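Local structure of Serine/threonine-protein kinase Tel1 (Chaetomium thermophilum, 6SKY) at residues S1815-L1820 with W1866-M1871; F1800-V1805 with L1847-Q1852. The protein probably acts as a DNA-damage-sensing serine/threonine kinase of the ATM subfamily, phosphorylating substrates at [ST]-Q sites, histone H2A among them, to switch on checkpoint signalling. One frame throughout, in Å; residues are numbered along the deposited sequence.

Both contacts belong to one mainly helical region of this chain, on the same side of its centre, with their own centres about 12 Å apart. Their segments alternate along the sequence: helix 1793-1808 (contact 2) is followed by helix 1815-1827 (contact 1), then by the end of helix 1836-1849 (contact 2) and by the loop that leads into helix 1871-1880 (contact 1). Trp1866 joins them. Its NE1 lies 3.0 Å from Gln1852 O in a probable hydrogen bond, and its CH2 comes to 3.9 Å from His1803 CD2. Ala1816 CB also packs on Val1805 CG1 at 3.8 Å. Neither contact lies near the nucleotide pocket or the magnesium site.

Contact 1 of 2, residues S1815-L1820 with W1866-M1871; sequences SAKREL and WLDVNM
Lys1817 and Asp1868 approach each other obliquely where the first turns of helix 1815-1827 meet the loop before helix 1871-1880, a helix-to-loop packing inside the alpha solenoid. With CG anti to the backbone N (chi1 173°) and the remaining torsions all near 180°, the lysine runs out as a straight rod past the loop backbone. The carbonyl oxygen of Trp1866 lies beside this rod, 3.6 Å from Lys1817 CG and almost as near CD, so the aliphatic methylenes rather than the ammonium make that contact. Farther out, Asp1868 OD1 sits 3.3 Å from Lys1817 CE, closer than the 3.7 Å to Lys1817 NZ. The salt bridge is therefore a long one. The ammonium is hydrogen-bonded to His1865 O, just before the loop segment, which is consistent with the carboxylate being a secondary partner of the charge.

Three residues farther along the helix the contact becomes apolar. Leu1820 points its CB toward the loop, and Leu1867 reaches it with a single branch, CD2. Leu1867 is buried and also packs on Leu1806 and Leu1824, so its side chain joins helix 1793-1808 to helix 1815-1827. Where the loop ends, Asn1870 is the N-cap of helix 1871-1880; its side chain caps a backbone N there, and OD1 also bonds Ser1873 OG. The apolar pair itself closes to 4.0 Å, between Leu1820 CB and Leu1867 CD2.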
loop_
_atom_site.group_PDB
_atom_site.type_symbol
_atom_site.label_atom_id
_atom_site.label_comp_id
_atom_site.label_asym_id
_atom_site.label_seq_id
_atom_site.Cartn_x
_atom_site.Cartn_y
_atom_site.Cartn_z
ATOM N N SER A 1815 -28.647 -16.586 -57.848
ATOM C CA SER A 1815 -28.984 -17.912 -57.351
ATOM C C SER A 1815 -28.004 -18.401 -56.294
ATOM O O SER A 1815 -28.419 -18.878 -55.232
ATOM C CB SER A 1815 -29.032 -18.898 -58.516
ATOM O OG SER A 1815 -29.395 -20.191 -58.071
ATOM N N ALA A 1816 -26.702 -18.304 -56.576
ATOM C CA ALA A 1816 -25.705 -18.765 -55.620
ATOM C C ALA A 1816 -25.732 -17.943 -54.346
ATOM O O ALA A 1816 -25.514 -18.483 -53.260
ATOM C CB ALA A 1816 -24.314 -18.723 -56.238
ATOM N N LYS A 1817 -26.008 -16.645 -54.452
ATOM C CA LYS A 1817 -26.120 -15.829 -53.252
ATOM C C LYS A 1817 -27.259 -16.316 -52.376
ATOM O O LYS A 1817 -27.092 -16.498 -51.169
ATOM C CB LYS A 1817 -26.324 -14.364 -53.615
ATOM C CG LYS A 1817 -26.608 -13.510 -52.406
ATOM C CD LYS A 1817 -26.894 -12.085 -52.780
ATOM C CE LYS A 1817 -27.198 -11.266 -51.549
ATOM N NZ LYS A 1817 -27.301 -9.821 -51.864
ATOM N N ARG A 1818 -28.424 -16.549 -52.977
ATOM C CA ARG A 1818 -29.578 -17.025 -52.224
ATOM C C ARG A 1818 -29.297 -18.373 -51.577
ATOM O O ARG A 1818 -29.561 -18.569 -50.387
ATOM C CB ARG A 1818 -30.787 -17.108 -53.147
ATOM C CG ARG A 1818 -32.024 -17.664 -52.491
ATOM C CD ARG A 1818 -33.118 -17.909 -53.510
ATOM N NE ARG A 1818 -32.677 -18.802 -54.575
ATOM C CZ ARG A 1818 -32.621 -20.123 -54.462
ATOM N NH1 ARG A 1818 -32.974 -20.707 -53.327
ATOM N NH2 ARG A 1818 -32.205 -20.861 -55.481
ATOM N N GLU A 1819 -28.734 -19.309 -52.341
ATOM C CA GLU A 1819 -28.489 -20.646 -51.810
ATOM C C GLU A 1819 -27.471 -20.623 -50.678
ATOM O O GLU A 1819 -27.690 -21.219 -49.617
ATOM C CB GLU A 1819 -28.021 -21.569 -52.929
ATOM C CG GLU A 1819 -29.048 -21.792 -54.013
ATOM C CD GLU A 1819 -28.498 -22.600 -55.172
ATOM O OE1 GLU A 1819 -27.295 -22.465 -55.477
ATOM O OE2 GLU A 1819 -29.270 -23.375 -55.775
ATOM N N LEU A 1820 -26.346 -19.934 -50.885
ATOM C CA LEU A 1820 -25.302 -19.897 -49.871
ATOM C C LEU A 1820 -25.755 -19.147 -48.631
ATOM O O LEU A 1820 -25.452 -19.559 -47.509
ATOM C CB LEU A 1820 -24.042 -19.262 -50.444
ATOM C CG LEU A 1820 -23.174 -20.147 -51.328
ATOM C CD1 LEU A 1820 -22.178 -19.310 -52.078
ATOM C CD2 LEU A 1820 -22.464 -21.156 -50.475
ATOM N N TRP A 1866 -22.244 -9.165 -50.525
ATOM C CA TRP A 1866 -21.834 -10.352 -51.263
ATOM C C TRP A 1866 -22.687 -11.544 -50.857
ATOM O O TRP A 1866 -23.321 -12.186 -51.695
ATOM C CB TRP A 1866 -20.357 -10.639 -51.023
ATOM C CG TRP A 1866 -19.424 -9.785 -51.794
ATOM C CD1 TRP A 1866 -18.518 -8.917 -51.292
ATOM C CD2 TRP A 1866 -19.285 -9.733 -53.210
ATOM N NE1 TRP A 1866 -17.823 -8.319 -52.303
ATOM C CE2 TRP A 1866 -18.278 -8.806 -53.494
ATOM C CE3 TRP A 1866 -19.917 -10.381 -54.268
ATOM C CZ2 TRP A 1866 -17.892 -8.505 -54.787
ATOM C CZ3 TRP A 1866 -19.534 -10.079 -55.541
ATOM C CH2 TRP A 1866 -18.533 -9.152 -55.795
ATOM N N LEU A 1867 -22.720 -11.840 -49.571
ATOM C CA LEU A 1867 -23.627 -12.803 -48.975
ATOM C C LEU A 1867 -24.499 -12.061 -47.971
ATOM O O LEU A 1867 -24.460 -10.837 -47.877
ATOM C CB LEU A 1867 -22.855 -13.945 -48.320
ATOM C CG LEU A 1867 -21.974 -14.772 -49.245
ATOM C CD1 LEU A 1867 -21.203 -15.790 -48.459
ATOM C CD2 LEU A 1867 -22.819 -15.453 -50.277
ATOM N N ASP A 1868 -25.298 -12.804 -47.218
ATOM C CA ASP A 1868 -26.102 -12.232 -46.141
ATOM C C ASP A 1868 -25.790 -13.042 -44.895
ATOM O O ASP A 1868 -26.434 -14.055 -44.617
ATOM C CB ASP A 1868 -27.581 -12.238 -46.476
ATOM C CG ASP A 1868 -28.008 -10.991 -47.224
ATOM O OD1 ASP A 1868 -27.432 -10.710 -48.294
ATOM O OD2 ASP A 1868 -28.917 -10.287 -46.742
ATOM N N VAL A 1869 -24.797 -12.590 -44.151
ATOM C CA VAL A 1869 -24.285 -13.316 -43.003
ATOM C C VAL A 1869 -24.845 -12.697 -41.737
ATOM O O VAL A 1869 -24.903 -11.471 -41.601
ATOM C CB VAL A 1869 -22.748 -13.305 -42.991
ATOM C CG1 VAL A 1869 -22.228 -14.257 -41.960
ATOM C CG2 VAL A 1869 -22.223 -13.666 -44.348
ATOM N N ASN A 1870 -25.282 -13.545 -40.819
ATOM C CA ASN A 1870 -25.616 -13.114 -39.472
ATOM C C ASN A 1870 -24.315 -13.018 -38.695
ATOM O O ASN A 1870 -23.712 -14.040 -38.364
ATOM C CB ASN A 1870 -26.582 -14.098 -38.829
ATOM C CG ASN A 1870 -27.141 -13.595 -37.533
ATOM O OD1 ASN A 1870 -26.886 -14.158 -36.475
ATOM N ND2 ASN A 1870 -27.912 -12.523 -37.601
ATOM N N MET A 1871 -23.873 -11.796 -38.410
ATOM C CA MET A 1871 -22.531 -11.606 -37.880
ATOM C C MET A 1871 -22.384 -12.089 -36.446
ATOM O O MET A 1871 -21.266 -12.381 -36.020
ATOM C CB MET A 1871 -22.138 -10.143 -38.004
ATOM C CG MET A 1871 -21.743 -9.743 -39.405
ATOM S SD MET A 1871 -20.319 -10.675 -39.983
ATOM C CE MET A 1871 -20.288 -10.220 -41.705
#

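Contact 2 of 2, residues F1800-V1805 with L1847-Q1852; sequences FVVHLV and LYLRTQ
His1803 points toward the end of helix 1836-1849 and can be followed outward atom by atom. Its CB lies 3.9 Å from Leu1849 CD2 and meets the edge of the Tyr1848 ring, 4.0 Å from CE2. A chi1 of 172°, which sets CG opposite the backbone N, carries the imidazole on to Gln1852, whose CG stands over one face, 4.0 Å from the ring centroid and 9° off the normal, a CH-pi contact. At the tip, His1803 NE2 is 3.8 Å from Gln1852 CB, while CE1 approaches the amide nitrogen. ND1 is hydrogen-bonded to Ser1670 OG, which also bonds Tyr1848 OH, so one serine ties the two rings. Cut back to an alanine, this position would keep the CB contacts but is likely to leave Gln1852 CG without its ring face and Ser1670 without one of its partners.

Beside it, Phe1800 turns its edge to the Tyr1848 face in an offset edge-to-face pair, planes at 82° and centroids 5.5 Å apart. A type I beta turn from Leu1849 to Gln1852 brings the glutamine back to the histidine. Helices 1793-1808 and 1836-1849 thus pack through buried side chains, as layers of an alpha solenoid do.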
loop_
_atom_site.group_PDB
_atom_site.type_symbol
_atom_site.label_atom_id
_atom_site.label_comp_id
_atom_site.label_asym_id
_atom_site.label_seq_id
_atom_site.Cartn_x
_atom_site.Cartn_y
_atom_site.Cartn_z
ATOM N N PHE A 1800 -11.824 -18.130 -54.291
ATOM C CA PHE A 1800 -11.793 -17.559 -55.627
ATOM C C PHE A 1800 -12.995 -18.003 -56.441
ATOM O O PHE A 1800 -13.577 -17.211 -57.184
ATOM C CB PHE A 1800 -10.500 -17.951 -56.326
ATOM C CG PHE A 1800 -9.273 -17.566 -55.576
ATOM C CD1 PHE A 1800 -9.022 -16.254 -55.266
ATOM C CD2 PHE A 1800 -8.361 -18.509 -55.197
ATOM C CE1 PHE A 1800 -7.898 -15.902 -54.585
ATOM C CE2 PHE A 1800 -7.238 -18.150 -54.517
ATOM C CZ PHE A 1800 -7.010 -16.846 -54.214
ATOM N N VAL A 1801 -13.393 -19.263 -56.300
ATOM C CA VAL A 1801 -14.550 -19.759 -57.031
ATOM C C VAL A 1801 -15.813 -19.069 -56.552
ATOM O O VAL A 1801 -16.636 -18.614 -57.358
ATOM C CB VAL A 1801 -14.655 -21.285 -56.891
ATOM C CG1 VAL A 1801 -15.897 -21.786 -57.566
ATOM C CG2 VAL A 1801 -13.444 -21.946 -57.482
ATOM N N VAL A 1802 -15.999 -18.992 -55.233
ATOM C CA VAL A 1802 -17.190 -18.342 -54.694
ATOM C C VAL A 1802 -17.274 -16.902 -55.177
ATOM O O VAL A 1802 -18.331 -16.437 -55.617
ATOM C CB VAL A 1802 -17.196 -18.417 -53.162
ATOM C CG1 VAL A 1802 -18.277 -17.548 -52.616
ATOM C CG2 VAL A 1802 -17.403 -19.824 -52.717
ATOM N N HIS A 1803 -16.157 -16.178 -55.119
ATOM C CA HIS A 1803 -16.172 -14.789 -55.547
ATOM C C HIS A 1803 -16.463 -14.664 -57.033
ATOM O O HIS A 1803 -17.223 -13.786 -57.441
ATOM C CB HIS A 1803 -14.851 -14.113 -55.214
ATOM C CG HIS A 1803 -14.723 -12.739 -55.787
ATOM N ND1 HIS A 1803 -13.656 -12.351 -56.561
ATOM C CD2 HIS A 1803 -15.538 -11.665 -55.707
ATOM C CE1 HIS A 1803 -13.816 -11.096 -56.933
ATOM N NE2 HIS A 1803 -14.951 -10.657 -56.426
ATOM N N LEU A 1804 -15.862 -15.516 -57.864
ATOM C CA LEU A 1804 -16.094 -15.417 -59.301
ATOM C C LEU A 1804 -17.554 -15.664 -59.644
ATOM O O LEU A 1804 -18.133 -14.948 -60.466
ATOM C CB LEU A 1804 -15.201 -16.398 -60.049
ATOM C CG LEU A 1804 -13.763 -15.960 -60.281
ATOM C CD1 LEU A 1804 -12.959 -17.111 -60.793
ATOM C CD2 LEU A 1804 -13.730 -14.841 -61.273
ATOM N N VAL A 1805 -18.178 -16.646 -59.000
ATOM C CA VAL A 1805 -19.583 -16.919 -59.281
ATOM C C VAL A 1805 -20.463 -15.764 -58.817
ATOM O O VAL A 1805 -21.352 -15.305 -59.551
ATOM C CB VAL A 1805 -20.006 -18.242 -58.631
ATOM C CG1 VAL A 1805 -21.494 -18.406 -58.714
ATOM C CG2 VAL A 1805 -19.315 -19.381 -59.314
ATOM N N LEU A 1847 -14.295 -13.725 -44.888
ATOM C CA LEU A 1847 -13.255 -12.716 -44.752
ATOM C C LEU A 1847 -12.731 -12.274 -46.108
ATOM O O LEU A 1847 -12.549 -11.081 -46.352
ATOM C CB LEU A 1847 -12.113 -13.249 -43.901
ATOM C CG LEU A 1847 -12.323 -13.362 -42.406
ATOM C CD1 LEU A 1847 -11.053 -13.858 -41.796
ATOM C CD2 LEU A 1847 -12.686 -12.024 -41.860
ATOM N N TYR A 1848 -12.463 -13.223 -47.000
ATOM C CA TYR A 1848 -11.940 -12.864 -48.312
ATOM C C TYR A 1848 -12.932 -12.021 -49.092
ATOM O O TYR A 1848 -12.543 -11.087 -49.793
ATOM C CB TYR A 1848 -11.576 -14.114 -49.099
ATOM C CG TYR A 1848 -11.141 -13.825 -50.506
ATOM C CD1 TYR A 1848 -9.881 -13.342 -50.766
ATOM C CD2 TYR A 1848 -11.991 -14.036 -51.571
ATOM C CE1 TYR A 1848 -9.485 -13.073 -52.031
ATOM C CE2 TYR A 1848 -11.598 -13.763 -52.842
ATOM C CZ TYR A 1848 -10.343 -13.284 -53.065
ATOM O OH TYR A 1848 -9.933 -13.012 -54.336
ATOM N N LEU A 1849 -14.218 -12.337 -48.996
ATOM C CA LEU A 1849 -15.205 -11.548 -49.716
ATOM C C LEU A 1849 -15.315 -10.141 -49.157
ATOM O O LEU A 1849 -15.693 -9.221 -49.881
ATOM C CB LEU A 1849 -16.563 -12.231 -49.678
ATOM C CG LEU A 1849 -16.781 -13.425 -50.591
ATOM C CD1 LEU A 1849 -18.095 -14.043 -50.252
ATOM C CD2 LEU A 1849 -16.750 -13.003 -52.025
ATOM N N ARG A 1850 -15.007 -9.954 -47.878
ATOM C CA ARG A 1850 -14.988 -8.605 -47.321
ATOM C C ARG A 1850 -13.910 -7.706 -47.913
ATOM O O ARG A 1850 -13.955 -6.499 -47.683
ATOM C CB ARG A 1850 -14.796 -8.657 -45.817
ATOM C CG ARG A 1850 -16.063 -8.610 -45.026
ATOM C CD ARG A 1850 -15.719 -8.587 -43.566
ATOM N NE ARG A 1850 -14.536 -7.773 -43.321
ATOM C CZ ARG A 1850 -14.567 -6.484 -43.010
ATOM N NH1 ARG A 1850 -15.726 -5.857 -42.905
ATOM N NH2 ARG A 1850 -13.439 -5.822 -42.808
ATOM N N THR A 1851 -12.939 -8.240 -48.642
ATOM C CA THR A 1851 -11.871 -7.427 -49.205
ATOM C C THR A 1851 -12.034 -7.172 -50.693
ATOM O O THR A 1851 -11.151 -6.568 -51.299
ATOM C CB THR A 1851 -10.508 -8.080 -48.965
ATOM O OG1 THR A 1851 -10.361 -9.209 -49.826
ATOM C CG2 THR A 1851 -10.378 -8.541 -47.545
ATOM N N GLN A 1852 -13.129 -7.610 -51.294
ATOM C CA GLN A 1852 -13.316 -7.480 -52.725
ATOM C C GLN A 1852 -14.337 -6.404 -53.015
ATOM O O GLN A 1852 -15.443 -6.454 -52.468
ATOM C CB GLN A 1852 -13.776 -8.808 -53.335
ATOM C CG GLN A 1852 -12.759 -9.914 -53.244
ATOM C CD GLN A 1852 -11.430 -9.520 -53.817
ATOM O OE1 GLN A 1852 -10.417 -9.563 -53.137
ATOM N NE2 GLN A 1852 -11.422 -9.129 -55.071
#